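TagI restriction endonuclease (Thermocrispum agreste, PDB 6GHS) probably cuts DNA carrying modified cytosines such as 5-methylcytosine or 5-hydroxymethylcytosine, pairing an SRA domain with an HNH nuclease domain. Local coordinates at residues A[202-211]-A[281-290]. Numbering follows the deposited sequence.
Sequences VKGWHKHRCQ and PLRVHPRHVI. With ZN (zinc ion), chain B.
Over one face of the W205 indole lie R287 CB, in CH-pi contact 4.1 Å from the centroid of the five-membered ring, and the R287 carbonyl oxygen, shifted toward the rim at CH2. The H285 imidazole has W205 O over one face and CD of P286 over the other, with R287 CD and H288 N at its edge; W205 CB adds a CH-pi contact. Although the indole and H285 planes are only 9° apart, they are slid so far that the rings barely overlap. H206 offers its edge to H288, NE2 lying 3.0 Å from ND1, while Q211 CG sits over one H206 face, toward the rim. H288 CG, anti to the backbone N (chi1 -171°), brings the ring obliquely up to W205 CE3 and CZ3, and its NE2 is hydrogen-bonded to E243 O. Were W205 an alanine, R287 CB and one side of H288 would probably lose their aromatic partner. This aromatic cluster joins the end of helix 196-206 to the loop before helix 292-299 in the HNH endonuclease region, where C210 binds zinc with C213, C250 and D253. One residue on from C210, Q211 O accepts a nearly straight 3.0 Å bond from R283 N on a lone pair. Q211 NE2 returns a more bent bond of 2.9 Å to R283 O, which lies 22° out of the Q211 amide plane, and OE1 accepts from C248 N.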
loop_
_atom_site.group_PDB
_atom_site.type_symbol
_atom_site.label_atom_id
_atom_site.label_comp_id
_atom_site.label_asym_id
_atom_site.label_seq_id
_atom_site.Cartn_x
_atom_site.Cartn_y
_atom_site.Cartn_z
ATOM N N VAL A 202 -15.561 -5.885 10.995
ATOM C CA VAL A 202 -16.253 -5.092 9.997
ATOM C C VAL A 202 -16.369 -5.879 8.706
ATOM O O VAL A 202 -17.441 -5.913 8.094
ATOM C CB VAL A 202 -15.517 -3.757 9.763
ATOM C CG1 VAL A 202 -16.066 -3.023 8.543
ATOM C CG2 VAL A 202 -15.612 -2.874 11.004
ATOM N N LYS A 203 -15.268 -6.508 8.302
ATOM C CA LYS A 203 -15.262 -7.372 7.108
ATOM C C LYS A 203 -16.110 -8.642 7.287
ATOM O O LYS A 203 -16.785 -9.073 6.344
ATOM C CB LYS A 203 -13.835 -7.758 6.714
ATOM C CG LYS A 203 -12.975 -6.613 6.209
ATOM C CD LYS A 203 -11.644 -7.155 5.719
ATOM C CE LYS A 203 -10.749 -6.065 5.169
ATOM N NZ LYS A 203 -9.463 -6.640 4.689
ATOM N N GLY A 204 -16.055 -9.235 8.485
ATOM C CA GLY A 204 -16.885 -10.386 8.839
ATOM C C GLY A 204 -18.383 -10.105 8.805
ATOM O O GLY A 204 -19.160 -10.923 8.309
ATOM N N TRP A 205 -18.795 -8.956 9.332
ATOM C CA TRP A 205 -20.213 -8.580 9.318
ATOM C C TRP A 205 -20.756 -8.355 7.921
ATOM O O TRP A 205 -21.931 -8.611 7.663
ATOM C CB TRP A 205 -20.462 -7.308 10.134
ATOM C CG TRP A 205 -20.291 -7.469 11.602
ATOM C CD1 TRP A 205 -20.564 -8.577 12.344
ATOM C CD2 TRP A 205 -19.841 -6.472 12.519
ATOM N NE1 TRP A 205 -20.292 -8.340 13.662
ATOM C CE2 TRP A 205 -19.847 -7.053 13.800
ATOM C CE3 TRP A 205 -19.423 -5.143 12.381
ATOM C CZ2 TRP A 205 -19.450 -6.350 14.949
ATOM C CZ3 TRP A 205 -19.027 -4.439 13.522
ATOM C CH2 TRP A 205 -19.041 -5.046 14.787
ATOM N N HIS A 206 -19.899 -7.845 7.039
ATOM C CA HIS A 206 -20.279 -7.511 5.663
ATOM C C HIS A 206 -19.943 -8.615 4.660
ATOM O O HIS A 206 -20.466 -8.609 3.546
ATOM C CB HIS A 206 -19.626 -6.181 5.250
ATOM C CG HIS A 206 -20.262 -4.984 5.883
ATOM N ND1 HIS A 206 -21.456 -4.455 5.438
ATOM C CD2 HIS A 206 -19.883 -4.221 6.936
ATOM C CE1 HIS A 206 -21.783 -3.417 6.186
ATOM N NE2 HIS A 206 -20.844 -3.251 7.102
ATOM N N LYS A 207 -19.093 -9.557 5.066
ATOM C CA LYS A 207 -18.603 -10.646 4.211
ATOM C C LYS A 207 -17.860 -10.107 3.008
ATOM O O LYS A 207 -18.140 -10.462 1.866
ATOM C CB LYS A 207 -19.726 -11.607 3.798
ATOM C CG LYS A 207 -20.322 -12.330 4.980
ATOM C CD LYS A 207 -21.493 -13.178 4.558
ATOM C CE LYS A 207 -22.226 -13.699 5.780
ATOM N NZ LYS A 207 -23.603 -14.105 5.399
ATOM N N HIS A 208 -16.916 -9.224 3.299
ATOM C CA HIS A 208 -16.091 -8.569 2.286
ATOM C C HIS A 208 -16.856 -7.891 1.122
ATOM O O HIS A 208 -16.316 -7.755 0.026
ATOM C CB HIS A 208 -15.064 -9.578 1.765
ATOM C CG HIS A 208 -14.277 -10.236 2.847
ATOM N ND1 HIS A 208 -13.128 -9.686 3.368
ATOM C CD2 HIS A 208 -14.480 -11.391 3.517
ATOM C CE1 HIS A 208 -12.648 -10.483 4.305
ATOM N NE2 HIS A 208 -13.448 -11.526 4.411
ATOM N N ARG A 209 -18.094 -7.461 1.362
ATOM C CA ARG A 209 -18.867 -6.760 0.342
ATOM C C ARG A 209 -18.638 -5.298 0.536
ATOM O O ARG A 209 -18.735 -4.794 1.656
ATOM C CB ARG A 209 -20.360 -7.015 0.460
ATOM C CG ARG A 209 -20.792 -8.364 -0.065
ATOM C CD ARG A 209 -22.281 -8.609 0.165
ATOM N NE ARG A 209 -23.092 -8.070 -0.930
ATOM C CZ ARG A 209 -23.354 -8.696 -2.085
ATOM N NH1 ARG A 209 -22.869 -9.918 -2.358
ATOM N NH2 ARG A 209 -24.115 -8.081 -2.992
ATOM N N CYS A 210 -18.354 -4.614 -0.565
ATOM C CA CYS A 210 -18.211 -3.179 -0.543
ATOM C C CYS A 210 -19.529 -2.550 -0.150
ATOM O O CYS A 210 -20.581 -2.855 -0.732
ATOM C CB CYS A 210 -17.799 -2.652 -1.901
ATOM S SG CYS A 210 -17.475 -0.887 -1.864
ATOM N N GLN A 211 -19.459 -1.666 0.838
ATOM C CA GLN A 211 -20.636 -0.953 1.301
ATOM C C GLN A 211 -21.169 0.048 0.259
ATOM O O GLN A 211 -22.313 0.477 0.340
ATOM C CB GLN A 211 -20.371 -0.285 2.653
ATOM C CG GLN A 211 -20.140 -1.281 3.784
ATOM C CD GLN A 211 -20.083 -0.639 5.166
ATOM O OE1 GLN A 211 -19.066 -0.730 5.857
ATOM N NE2 GLN A 211 -21.182 0.001 5.583
ATOM N N PRO A 281 -27.962 4.060 -1.770
ATOM C CA PRO A 281 -27.813 3.962 -0.320
ATOM C C PRO A 281 -26.617 3.114 0.060
ATOM O O PRO A 281 -26.259 2.181 -0.675
ATOM C CB PRO A 281 -29.107 3.281 0.122
ATOM C CG PRO A 281 -29.461 2.414 -1.029
ATOM C CD PRO A 281 -28.961 3.101 -2.277
ATOM N N LEU A 282 -26.016 3.456 1.201
ATOM C CA LEU A 282 -24.937 2.669 1.807
ATOM C C LEU A 282 -25.513 1.340 2.283
ATOM O O LEU A 282 -26.575 1.325 2.888
ATOM C CB LEU A 282 -24.336 3.434 2.996
ATOM C CG LEU A 282 -23.041 2.969 3.667
ATOM C CD1 LEU A 282 -21.826 3.214 2.790
ATOM C CD2 LEU A 282 -22.851 3.698 4.988
ATOM N N ARG A 283 -24.826 0.237 1.991
ATOM C CA ARG A 283 -25.208 -1.072 2.511
ATOM C C ARG A 283 -24.867 -1.088 3.992
ATOM O O ARG A 283 -23.711 -0.875 4.362
ATOM C CB ARG A 283 -24.472 -2.205 1.782
ATOM C CG ARG A 283 -24.650 -2.185 0.266
ATOM C CD ARG A 283 -24.230 -3.486 -0.420
ATOM N NE ARG A 283 -25.106 -4.605 -0.094
ATOM C CZ ARG A 283 -24.841 -5.485 0.859
ATOM N NH1 ARG A 283 -23.726 -5.383 1.560
ATOM N NH2 ARG A 283 -25.682 -6.469 1.108
ATOM N N VAL A 284 -25.884 -1.319 4.824
ATOM C CA VAL A 284 -25.749 -1.307 6.290
ATOM C C VAL A 284 -25.936 -2.734 6.830
ATOM O O VAL A 284 -26.543 -3.586 6.176
ATOM C CB VAL A 284 -26.753 -0.316 6.923
ATOM C CG1 VAL A 284 -26.435 -0.046 8.395
ATOM C CG2 VAL A 284 -26.738 1.000 6.153
ATOM N N HIS A 285 -25.352 -2.995 7.998
ATOM C CA HIS A 285 -25.564 -4.235 8.730
ATOM C C HIS A 285 -25.913 -3.882 10.188
ATOM O O HIS A 285 -25.306 -2.970 10.756
ATOM C CB HIS A 285 -24.315 -5.103 8.646
ATOM C CG HIS A 285 -24.462 -6.434 9.308
ATOM N ND1 HIS A 285 -24.120 -6.646 10.625
ATOM C CD2 HIS A 285 -24.922 -7.619 8.841
ATOM C CE1 HIS A 285 -24.355 -7.906 10.940
ATOM N NE2 HIS A 285 -24.844 -8.517 9.875
ATOM N N PRO A 286 -26.893 -4.588 10.796
ATOM C CA PRO A 286 -27.411 -4.185 12.114
ATOM C C PRO A 286 -26.431 -4.186 13.291
ATOM O O PRO A 286 -26.586 -3.387 14.216
ATOM C CB PRO A 286 -28.521 -5.201 12.365
ATOM C CG PRO A 286 -28.947 -5.638 11.004
ATOM C CD PRO A 286 -27.663 -5.727 10.255
ATOM N N ARG A 287 -25.447 -5.075 13.255
ATOM C CA ARG A 287 -24.396 -5.132 14.289
ATOM C C ARG A 287 -23.275 -4.092 14.073
ATOM O O ARG A 287 -22.441 -3.888 14.964
ATOM C CB ARG A 287 -23.792 -6.541 14.351
ATOM C CG ARG A 287 -24.822 -7.660 14.509
ATOM C CD ARG A 287 -24.177 -9.042 14.570
ATOM N NE ARG A 287 -23.637 -9.338 15.901
ATOM C CZ ARG A 287 -24.361 -9.661 16.978
ATOM N NH1 ARG A 287 -25.695 -9.742 16.923
ATOM N NH2 ARG A 287 -23.742 -9.903 18.133
ATOM N N HIS A 288 -23.261 -3.463 12.889
ATOM C CA HIS A 288 -22.297 -2.418 12.500
ATOM C C HIS A 288 -22.936 -1.020 12.581
ATOM O O HIS A 288 -23.691 -0.610 11.689
ATOM C CB HIS A 288 -21.796 -2.707 11.074
ATOM C CG HIS A 288 -20.647 -1.851 10.635
ATOM N ND1 HIS A 288 -20.567 -1.310 9.372
ATOM C CD2 HIS A 288 -19.529 -1.454 11.285
ATOM C CE1 HIS A 288 -19.454 -0.611 9.264
ATOM N NE2 HIS A 288 -18.806 -0.683 10.412
ATOM N N VAL A 289 -22.632 -0.302 13.661
ATOM C CA VAL A 289 -23.197 1.019 13.905
ATOM C C VAL A 289 -22.193 2.094 13.498
ATOM O O VAL A 289 -21.195 2.321 14.189
ATOM C CB VAL A 289 -23.584 1.206 15.391
ATOM C CG1 VAL A 289 -24.104 2.627 15.649
ATOM C CG2 VAL A 289 -24.621 0.166 15.791
ATOM N N ILE A 290 -22.477 2.767 12.387
ATOM C CA ILE A 290 -21.661 3.885 11.943
ATOM C C ILE A 290 -22.036 5.137 12.743
ATOM O O ILE A 290 -23.186 5.579 12.716
ATOM C CB ILE A 290 -21.844 4.155 10.442
ATOM C CG1 ILE A 290 -21.426 2.932 9.629
ATOM C CG2 ILE A 290 -21.024 5.367 10.015
ATOM C CD1 ILE A 290 -22.079 2.889 8.270
HETATM ZN ZN ZN B . -17.126 -0.832 -4.264
HETATM O O HOH W 1 -21.407 -4.355 2.396
#